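Local atomic coordinates of malonyl CoA-acyl carrier protein transacylase (Burkholderia pseudomallei, PDB entry 3G87), a protein that probably transfers the malonyl group from malonyl-CoA to the holo form of acyl carrier protein. Residues A[31-34]-A[35-39]; A[42-45]-A[46-50]; A[283-286]-A[287-291]. All blocks are in the same frame, centred on the assembly; numbering follows the deposited sequence.

Contact 1 of 3, residues A[31-34]-A[35-39]; sequences DLTA and QADAV
The terminal amide of Gln-35 turns one face toward the preceding turn of its helix. Over that face, at the oxygen end, sits a methyl of Leu-32, with CD1 3.9 Å from Gln-35 OE1, and on the same side the backbone O of Asp-31 stands 3.8 Å from Gln-35 CD. The second flat group, the carboxylate of Asp-37, has the carbonyl oxygen of Thr-33 over one face, 3.4 Å from its CG. This is ordinary alpha-helical i to i+3 and i to i+4 packing, within helix 30-40 of the acyl transferase domain. Four successive backbone bonds link the turns, from Gln-35 N to Asp-31 O through to Ala-38 N to Ala-34 O.

Gln-35 and Asp-37 both start with CG anti to the carbonyl carbon. For Gln-35 (chi1 -68°) this lays the aliphatic part against the previous turn, its CG 3.2 Å from Asp-31 O, and the extended chain then carries the amide past Leu-32. Beyond the segments, Gln-35 also touches Phe-107 and Glu-108 on helix 107-123, while Leu-32 leans on Leu-72 and Tyr-75 of helix 59-81.

Thr-33 is buried, and its OG1 bonds back to Phe-26 O. One turn later Asp-37 uses its carboxylate to reach beyond the helix: OD1 accepts from the backbone N of Ile-44. Thr-33 O is gripped instead through the main chain, by Asp-37 N at 2.9 Å with an N-H...O angle of 168°.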
ATOM      1  N   ASP A  31       6.827   5.622  23.845  1.00 20.74           N
ATOM      2  CA  ASP A  31       5.719   6.615  23.852  1.00 22.64           C
ATOM      3  C   ASP A  31       4.799   6.548  22.601  1.00 22.03           C
ATOM      4  O   ASP A  31       3.587   6.580  22.745  1.00 23.74           O
ATOM      5  CB  ASP A  31       6.220   8.039  24.017  1.00 23.50           C
ATOM      6  CG  ASP A  31       6.781   8.324  25.426  1.00 30.56           C
ATOM      7  OD1 ASP A  31       6.916   7.384  26.275  1.00 34.74           O
ATOM      8  OD2 ASP A  31       7.126   9.513  25.659  1.00 37.16           O
ATOM      9  N   LEU A  32       5.363   6.450  21.395  1.00 21.09           N
ATOM     10  CA  LEU A  32       4.567   6.229  20.196  1.00 20.76           C
ATOM     11  C   LEU A  32       3.750   4.950  20.394  1.00 20.55           C
ATOM     12  O   LEU A  32       2.538   4.962  20.205  1.00 21.29           O
ATOM     13  CB  LEU A  32       5.474   6.142  18.958  1.00 20.57           C
ATOM     14  CG  LEU A  32       5.718   7.446  18.188  1.00 22.17           C
ATOM     15  CD1 LEU A  32       5.789   8.619  19.104  1.00 23.12           C
ATOM     16  CD2 LEU A  32       6.939   7.438  17.294  1.00 18.14           C
ATOM     17  N   THR A  33       4.392   3.872  20.864  1.00 19.64           N
ATOM     18  CA  THR A  33       3.672   2.625  21.119  1.00 18.96           C
ATOM     19  C   THR A  33       2.470   2.778  22.052  1.00 19.60           C
ATOM     20  O   THR A  33       1.370   2.297  21.733  1.00 20.50           O
ATOM     21  CB  THR A  33       4.617   1.549  21.587  1.00 18.63           C
ATOM     22  OG1 THR A  33       5.594   1.328  20.575  1.00 17.43           O
ATOM     23  CG2 THR A  33       3.901   0.244  21.831  1.00 19.86           C
ATOM     24  N   ALA A  34       2.642   3.471  23.175  1.00 19.78           N
ATOM     25  CA  ALA A  34       1.525   3.705  24.093  1.00 20.47           C
ATOM     26  C   ALA A  34       0.467   4.564  23.433  1.00 21.13           C
ATOM     27  O   ALA A  34      -0.722   4.348  23.685  1.00 21.41           O
ATOM     28  CB  ALA A  34       1.987   4.359  25.394  1.00 20.90           C
ATOM     29  N   GLN A  35       0.881   5.542  22.609  1.00 21.02           N
ATOM     30  CA  GLN A  35      -0.096   6.314  21.853  1.00 21.76           C
ATOM     31  C   GLN A  35      -0.917   5.415  20.932  1.00 21.54           C
ATOM     32  O   GLN A  35      -2.110   5.643  20.735  1.00 21.36           O
ATOM     33  CB  GLN A  35       0.562   7.410  20.982  1.00 22.27           C
ATOM     34  CG  GLN A  35       1.182   8.514  21.766  1.00 24.44           C
ATOM     35  CD  GLN A  35       1.919   9.506  20.881  1.00 28.24           C
ATOM     36  OE1 GLN A  35       2.035   9.354  19.646  1.00 27.73           O
ATOM     37  NE2 GLN A  35       2.411  10.551  21.515  1.00 29.43           N
ATOM     38  N   ALA A  36      -0.265   4.420  20.337  1.00 21.08           N
ATOM     39  CA  ALA A  36      -0.959   3.554  19.389  1.00 20.83           C
ATOM     40  C   ALA A  36      -1.911   2.623  20.148  1.00 21.02           C
ATOM     41  O   ALA A  36      -3.047   2.460  19.719  1.00 20.10           O
ATOM     42  CB  ALA A  36       0.045   2.751  18.499  1.00 19.68           C
ATOM     43  N   ASP A  37      -1.467   2.023  21.270  1.00 21.87           N
ATOM     44  CA  ASP A  37      -2.406   1.205  22.069  1.00 22.78           C
ATOM     45  C   ASP A  37      -3.612   2.029  22.501  1.00 22.66           C
ATOM     46  O   ASP A  37      -4.724   1.510  22.530  1.00 23.75           O
ATOM     47  CB  ASP A  37      -1.791   0.614  23.331  1.00 22.86           C
ATOM     48  CG  ASP A  37      -0.557  -0.188  23.073  1.00 24.31           C
ATOM     49  OD1 ASP A  37      -0.394  -0.657  21.915  1.00 21.27           O
ATOM     50  OD2 ASP A  37       0.241  -0.327  24.054  1.00 24.36           O
ATOM     51  N   ALA A  38      -3.432   3.298  22.854  1.00 22.08           N
ATOM     52  CA  ALA A  38      -4.617   4.046  23.311  1.00 21.97           C
ATOM     53  C   ALA A  38      -5.599   4.347  22.174  1.00 22.73           C
ATOM     54  O   ALA A  38      -6.805   4.489  22.407  1.00 22.86           O
ATOM     55  CB  ALA A  38      -4.213   5.333  24.089  1.00 21.83           C
ATOM     56  N   VAL A  39      -5.099   4.445  20.933  1.00 22.65           N
ATOM     57  CA  VAL A  39      -5.952   4.801  19.817  1.00 22.74           C
ATOM     58  C   VAL A  39      -6.773   3.569  19.415  1.00 23.58           C
ATOM     59  O   VAL A  39      -7.981   3.628  19.090  1.00 22.63           O
ATOM     60  CB  VAL A  39      -5.111   5.311  18.630  1.00 23.55           C
ATOM     61  CG1 VAL A  39      -5.897   5.146  17.318  1.00 24.52           C
ATOM     62  CG2 VAL A  39      -4.650   6.819  18.833  1.00 20.91           C
TER

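Contact 2 of 3, residues A[42-45]-A[46-50]; sequences YSIR and ALCVD
The extended side chain of Arg-45 runs over Val-49, four residues on, so that Val-49 CG2 lies over the centre of the guanidinium, 4.2 Å above its plane. With CG trans to the main-chain nitrogen (chi1 -177°), the arginine heads outward and toward the C-terminal end of the helix, crossing the valine at a slant. The edge of the same group faces polar partners: two waters lie in its plane, both accepting from Arg-45 NH1. One also donates to Asp-50 OD1, the other weakly to OD2, which makes a water-mediated link between charges too far apart for a salt bridge, Arg-45 NH1 being 4.4 Å from Asp-50 OD2.

At the start of the helix Ser-43 is the N-cap. Its OG accepts from Ala-46 N at 3.3 Å, a weak but fairly straight capping bond, and its O takes Leu-47 N. Tyr-42, just ahead, has its ring set obliquely against Leu-47, CE1 to CD2 3.8 Å. From another direction Ile-44 meets that leucine, CD1 to CD2 4.2 Å, and the same Ile-44 methyl is 4.1 Å from Cys-48 SG. Leu-47 CD2 is thus shared between tyrosine and isoleucine.

The buried side of this short helix, 44-50, packs on helix 59-81, where Ile-44 meets Val-68 and Cys-48 meets Ala-65 and Val-69; ahead of the N-cap, Tyr-42 touches Pro-64 of the same helix. Phe-26 of helix 25-28 touches Ile-44, Arg-45 and Cys-48, and helix 30-40 adds Thr-33 and Ala-36 against Ile-44.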
ATOM      1  N   TYR A  42      -5.930  -1.918  21.955  1.00 23.19           N
ATOM      2  CA  TYR A  42      -5.251  -3.198  22.197  1.00 21.62           C
ATOM      3  C   TYR A  42      -3.756  -3.004  22.042  1.00 22.03           C
ATOM      4  O   TYR A  42      -3.310  -1.929  21.605  1.00 23.37           O
ATOM      5  CB  TYR A  42      -5.776  -4.279  21.245  1.00 21.22           C
ATOM      6  CG  TYR A  42      -5.676  -3.955  19.779  1.00 19.61           C
ATOM      7  CD1 TYR A  42      -4.428  -4.007  19.121  1.00 20.88           C
ATOM      8  CD2 TYR A  42      -6.809  -3.637  19.041  1.00 18.71           C
ATOM      9  CE1 TYR A  42      -4.298  -3.725  17.790  1.00 19.75           C
ATOM     10  CE2 TYR A  42      -6.707  -3.359  17.704  1.00 20.93           C
ATOM     11  CZ  TYR A  42      -5.428  -3.405  17.069  1.00 21.96           C
ATOM     12  OH  TYR A  42      -5.284  -3.144  15.726  1.00 18.76           O
ATOM     13  N   SER A  43      -2.959  -4.007  22.390  1.00 20.61           N
ATOM     14  CA  SER A  43      -1.516  -3.833  22.325  1.00 19.14           C
ATOM     15  C   SER A  43      -1.026  -4.023  20.899  1.00 18.08           C
ATOM     16  O   SER A  43      -1.206  -5.081  20.327  1.00 17.75           O
ATOM     17  CB  SER A  43      -0.790  -4.821  23.236  1.00 20.25           C
ATOM     18  OG  SER A  43       0.635  -4.585  23.199  1.00 19.58           O
ATOM     19  N   ILE A  44      -0.421  -2.992  20.330  1.00 17.00           N
ATOM     20  CA  ILE A  44       0.093  -3.072  18.993  1.00 16.05           C
ATOM     21  C   ILE A  44       1.310  -4.012  18.960  1.00 16.55           C
ATOM     22  O   ILE A  44       1.571  -4.704  17.961  1.00 15.67           O
ATOM     23  CB  ILE A  44       0.382  -1.623  18.446  1.00 16.30           C
ATOM     24  CG1 ILE A  44       0.766  -1.640  16.966  1.00 15.52           C
ATOM     25  CG2 ILE A  44       1.505  -0.947  19.177  1.00 16.44           C
ATOM     26  CD1 ILE A  44      -0.271  -2.247  16.004  1.00 19.65           C
ATOM     27  N   ARG A  45       2.052  -4.047  20.075  1.00 17.00           N
ATOM     28  CA  ARG A  45       3.299  -4.820  20.116  1.00 16.98           C
ATOM     29  C   ARG A  45       2.967  -6.298  20.155  1.00 17.20           C
ATOM     30  O   ARG A  45       3.627  -7.092  19.502  1.00 16.75           O
ATOM     31  CB  ARG A  45       4.182  -4.441  21.332  1.00 16.92           C
ATOM     32  CG  ARG A  45       5.522  -5.211  21.319  1.00 13.15           C
ATOM     33  CD  ARG A  45       6.224  -5.170  22.680  1.00 17.71           C
ATOM     34  NE  ARG A  45       7.537  -5.783  22.585  1.00 18.78           N
ATOM     35  CZ  ARG A  45       7.787  -7.074  22.641  1.00 19.52           C
ATOM     36  NH1 ARG A  45       6.803  -7.932  22.867  1.00 18.47           N
ATOM     37  NH2 ARG A  45       9.055  -7.491  22.484  1.00 21.64           N
ATOM     38  N   ALA A  46       1.958  -6.655  20.954  1.00 18.19           N
ATOM     39  CA  ALA A  46       1.511  -8.030  21.062  1.00 18.41           C
ATOM     40  C   ALA A  46       1.034  -8.505  19.683  1.00 18.81           C
ATOM     41  O   ALA A  46       1.425  -9.574  19.230  1.00 19.44           O
ATOM     42  CB  ALA A  46       0.397  -8.139  22.076  1.00 17.72           C
ATOM     43  N   LEU A  47       0.215  -7.706  19.012  1.00 18.23           N
ATOM     44  CA  LEU A  47      -0.365  -8.114  17.730  1.00 17.78           C
ATOM     45  C   LEU A  47       0.764  -8.398  16.745  1.00 18.49           C
ATOM     46  O   LEU A  47       0.731  -9.408  16.008  1.00 18.48           O
ATOM     47  CB  LEU A  47      -1.293  -6.994  17.210  1.00 16.45           C
ATOM     48  CG  LEU A  47      -1.755  -7.071  15.723  1.00 16.59           C
ATOM     49  CD1 LEU A  47      -2.762  -8.212  15.463  1.00 12.64           C
ATOM     50  CD2 LEU A  47      -2.380  -5.786  15.262  1.00 12.48           C
ATOM     51  N   CYS A  48       1.779  -7.511  16.753  1.00 19.17           N
ATOM     52  CA  CYS A  48       2.939  -7.599  15.830  1.00 19.53           C
ATOM     53  C   CYS A  48       4.029  -8.676  16.108  1.00 20.40           C
ATOM     54  O   CYS A  48       4.474  -9.442  15.172  1.00 19.74           O
ATOM     55  CB  CYS A  48       3.592  -6.212  15.669  1.00 19.64           C
ATOM     56  SG  CYS A  48       2.582  -4.974  14.734  1.00 19.38           S
ATOM     57  N   VAL A  49       4.471  -8.733  17.372  1.00 21.93           N
ATOM     58  CA  VAL A  49       5.600  -9.598  17.762  1.00 22.86           C
ATOM     59  C   VAL A  49       5.101 -11.015  18.057  1.00 24.23           C
ATOM     60  O   VAL A  49       5.652 -11.978  17.520  1.00 24.88           O
ATOM     61  CB  VAL A  49       6.431  -9.005  18.946  1.00 23.95           C
ATOM     62  CG1 VAL A  49       7.439 -10.017  19.455  1.00 21.24           C
ATOM     63  CG2 VAL A  49       7.121  -7.687  18.540  1.00 19.97           C
ATOM     64  N   ASP A  50       4.034 -11.128  18.844  1.00 24.27           N
ATOM     65  CA  ASP A  50       3.509 -12.424  19.275  1.00 26.21           C
ATOM     66  C   ASP A  50       2.335 -12.953  18.421  1.00 27.35           C
ATOM     67  O   ASP A  50       2.221 -14.169  18.239  1.00 27.63           O
ATOM     68  CB  ASP A  50       3.017 -12.370  20.740  1.00 25.40           C
ATOM     69  CG  ASP A  50       4.032 -11.671  21.706  1.00 28.36           C
ATOM     70  OD1 ASP A  50       5.261 -11.973  21.494  1.00 24.03           O
ATOM     71  OD2 ASP A  50       3.580 -10.864  22.665  1.00 23.45           O
TER
HETATM   72  O   HOH W   1       7.295 -10.822  22.443  1.00 26.19           O
HETATM   73  O   HOH W   2       4.137  -7.698  23.464  1.00 34.75           O

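Contact 3 of 3, residues A[283-286]-A[287-291]; sequences LVHT and IRRQT
Thr-286 and Gln-290 run side by side where helix 279-289 comes to its end, and the last backbone bond of the helix joins them, Gln-290 N to Thr-286 O at 3.1 Å. Three more such i to i+4 bonds precede it, with Leu-283, Val-284 and His-285 accepting from Ile-287, Arg-288 and Arg-289; the straightest, Arg-288 N to Val-284 O, has an N-H...O angle of 175°. The Thr-286 side chain is settled within the helix as well, since OG1, placed beside its own backbone N, bonds to Arg-282 O. That leaves CG2 to face the amide of Gln-290, at 3.3 Å from OE1.

Gln-290 is the first residue to leave helical geometry, and the following Thr-291, with positive phi, folds back. Its hydroxyl donates to Ile-287 O at 2.9 Å, reaching the oxygen from above the carbonyl plane rather than along a lone pair. The same OG1 is a partner of Arg-256 NE, so this one hydroxyl ties the helix end to helix 251-264.

Arg-288 lays its aliphatic part along Val-284, CD to CG1 4.0 Å, then bends at chi3 (93°), and NH2 finds Ile-269 O at the start of strand 269-273. Arg-289 leaves in a different direction, alongside Thr-286; its guanidinium turns an edge to His-285 NE2, but NH1 stays 4.3 Å from that nitrogen, too far for a bond.

In the fold, Val-284 and Ile-287 pack on Ile-255 of helix 251-264, and Leu-283 on Trp-251. Val-284 and Arg-288 touch Phe-271 on strand 269-273, an outer strand of the parallel sheet, while Leu-283, Thr-286 and Gln-290 reach Thr-159 of strand 153-159, at the border of the antiparallel sheet.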
ATOM      1  N   LEU A 283      10.114  -5.189  -6.160  1.00 19.37           N
ATOM      2  CA  LEU A 283       9.284  -4.593  -7.243  1.00 18.93           C
ATOM      3  C   LEU A 283      10.057  -3.535  -7.981  1.00 19.30           C
ATOM      4  O   LEU A 283      10.009  -3.485  -9.211  1.00 18.82           O
ATOM      5  CB  LEU A 283       7.925  -4.023  -6.782  1.00 17.80           C
ATOM      6  CG  LEU A 283       6.914  -4.904  -6.046  1.00 15.72           C
ATOM      7  CD1 LEU A 283       5.616  -4.125  -5.673  1.00  8.07           C
ATOM      8  CD2 LEU A 283       6.604  -6.135  -6.878  1.00 15.01           C
ATOM      9  N   VAL A 284      10.788  -2.708  -7.240  1.00 20.10           N
ATOM     10  CA  VAL A 284      11.580  -1.665  -7.851  1.00 21.45           C
ATOM     11  C   VAL A 284      12.711  -2.261  -8.715  1.00 22.59           C
ATOM     12  O   VAL A 284      12.936  -1.793  -9.836  1.00 22.83           O
ATOM     13  CB  VAL A 284      12.128  -0.663  -6.832  1.00 22.43           C
ATOM     14  CG1 VAL A 284      13.132   0.283  -7.526  1.00 22.03           C
ATOM     15  CG2 VAL A 284      10.991   0.118  -6.185  1.00 20.42           C
ATOM     16  N   HIS A 285      13.386  -3.309  -8.245  1.00 23.56           N
ATOM     17  CA  HIS A 285      14.426  -3.922  -9.092  1.00 24.74           C
ATOM     18  C   HIS A 285      13.830  -4.358 -10.431  1.00 24.23           C
ATOM     19  O   HIS A 285      14.423  -4.114 -11.495  1.00 25.05           O
ATOM     20  CB  HIS A 285      15.205  -5.067  -8.412  1.00 24.48           C
ATOM     21  CG  HIS A 285      16.107  -5.801  -9.364  1.00 29.12           C
ATOM     22  ND1 HIS A 285      17.174  -5.191 -10.005  1.00 30.37           N
ATOM     23  CD2 HIS A 285      16.077  -7.080  -9.818  1.00 30.49           C
ATOM     24  CE1 HIS A 285      17.759  -6.062 -10.808  1.00 32.02           C
ATOM     25  NE2 HIS A 285      17.111  -7.213 -10.718  1.00 33.42           N
ATOM     26  N   THR A 286      12.637  -4.940 -10.376  1.00 24.02           N
ATOM     27  CA  THR A 286      11.997  -5.507 -11.580  1.00 23.21           C
ATOM     28  C   THR A 286      11.552  -4.431 -12.554  1.00 23.04           C
ATOM     29  O   THR A 286      11.839  -4.519 -13.745  1.00 23.80           O
ATOM     30  CB  THR A 286      10.834  -6.460 -11.236  1.00 23.38           C
ATOM     31  OG1 THR A 286      11.345  -7.561 -10.445  1.00 19.53           O
ATOM     32  CG2 THR A 286      10.174  -6.977 -12.531  1.00 22.52           C
ATOM     33  N   ILE A 287      10.961  -3.389 -12.041  1.00 22.70           N
ATOM     34  CA  ILE A 287      10.612  -2.216 -12.767  1.00 22.59           C
ATOM     35  C   ILE A 287      11.802  -1.617 -13.496  1.00 24.77           C
ATOM     36  O   ILE A 287      11.744  -1.417 -14.663  1.00 25.15           O
ATOM     37  CB  ILE A 287       9.895  -1.184 -11.852  1.00 22.04           C
ATOM     38  CG1 ILE A 287       8.508  -1.656 -11.503  1.00 18.92           C
ATOM     39  CG2 ILE A 287       9.712   0.076 -12.528  1.00 19.91           C
ATOM     40  CD1 ILE A 287       8.120  -1.365 -10.212  1.00 17.72           C
ATOM     41  N   ARG A 288      12.884  -1.359 -12.783  1.00 26.67           N
ATOM     42  CA  ARG A 288      14.111  -0.820 -13.352  1.00 29.48           C
ATOM     43  C   ARG A 288      14.759  -1.719 -14.416  1.00 31.05           C
ATOM     44  O   ARG A 288      15.217  -1.249 -15.390  1.00 29.92           O
ATOM     45  CB  ARG A 288      15.147  -0.449 -12.279  1.00 28.68           C
ATOM     46  CG  ARG A 288      14.747   0.651 -11.321  1.00 30.40           C
ATOM     47  CD  ARG A 288      15.832   1.130 -10.412  1.00 25.58           C
ATOM     48  NE  ARG A 288      16.493   2.248 -11.012  1.00 26.25           N
ATOM     49  CZ  ARG A 288      17.162   3.186 -10.405  1.00 24.41           C
ATOM     50  NH1 ARG A 288      17.625   4.116 -11.120  1.00 26.86           N
ATOM     51  NH2 ARG A 288      17.393   3.198  -9.153  1.00 23.28           N
ATOM     52  N   ARG A 289      14.756  -3.009 -14.217  1.00 34.39           N
ATOM     53  CA  ARG A 289      15.274  -3.928 -15.194  1.00 38.01           C
ATOM     54  C   ARG A 289      14.478  -3.877 -16.480  1.00 39.77           C
ATOM     55  O   ARG A 289      15.014  -3.998 -17.529  1.00 39.71           O
ATOM     56  CB  ARG A 289      15.299  -5.337 -14.618  1.00 37.64           C
ATOM     57  CG  ARG A 289      16.328  -6.221 -15.188  1.00 40.53           C
ATOM     58  CD  ARG A 289      16.097  -7.660 -14.839  1.00 46.93           C
ATOM     59  NE  ARG A 289      14.869  -8.238 -15.348  1.00 51.79           N
ATOM     60  CZ  ARG A 289      13.864  -8.647 -14.591  1.00 53.76           C
ATOM     61  NH1 ARG A 289      13.959  -8.522 -13.295  1.00 53.88           N
ATOM     62  NH2 ARG A 289      12.773  -9.176 -15.133  1.00 52.66           N
ATOM     63  N   GLN A 290      13.183  -3.694 -16.357  1.00 42.56           N
ATOM     64  CA  GLN A 290      12.302  -3.472 -17.472  1.00 45.70           C
ATOM     65  C   GLN A 290      12.431  -1.960 -17.680  1.00 47.68           C
ATOM     66  O   GLN A 290      13.290  -1.375 -17.146  1.00 48.48           O
ATOM     67  CB  GLN A 290      10.900  -4.039 -17.186  1.00 45.66           C
ATOM     68  CG  GLN A 290      10.858  -5.598 -16.805  1.00 49.12           C
ATOM     69  CD  GLN A 290       9.554  -6.153 -16.142  1.00 51.50           C
ATOM     70  OE1 GLN A 290       8.984  -5.534 -15.273  1.00 49.84           O
ATOM     71  NE2 GLN A 290       9.139  -7.336 -16.522  1.00 51.94           N
ATOM     72  N   THR A 291      11.671  -1.291 -18.490  1.00 50.63           N
ATOM     73  CA  THR A 291      11.944   0.148 -18.587  1.00 53.60           C
ATOM     74  C   THR A 291      13.330   0.528 -19.169  1.00 56.03           C
ATOM     75  O   THR A 291      14.212   1.009 -18.462  1.00 55.68           O
ATOM     76  CB  THR A 291      11.786   0.914 -17.219  1.00 53.40           C
ATOM     77  OG1 THR A 291      10.622   0.506 -16.494  1.00 51.93           O
ATOM     78  CG2 THR A 291      11.640   2.340 -17.487  1.00 53.53           C
TER

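Along the chain the three contacts come in series, all within the acyl transferase domain. Contacts 1 and 2 are neighbours, on the consecutive helices 30-40 and 44-50, with centres 11 Å apart, joined by the Asp-37 side chain at the start of the second helix; both helices lean on helix 59-81. Contact 3 lies on the opposite side of the chain's centre, its centre about 37 Å from that of contact 1 and 34 Å from that of contact 2. The parallel and antiparallel sheets probably correspond to the large hydrolase-like and small ferredoxin-like subdomains of this acyltransferase family, with contact 3 touching both and contacts 1 and 2 among helices of the former.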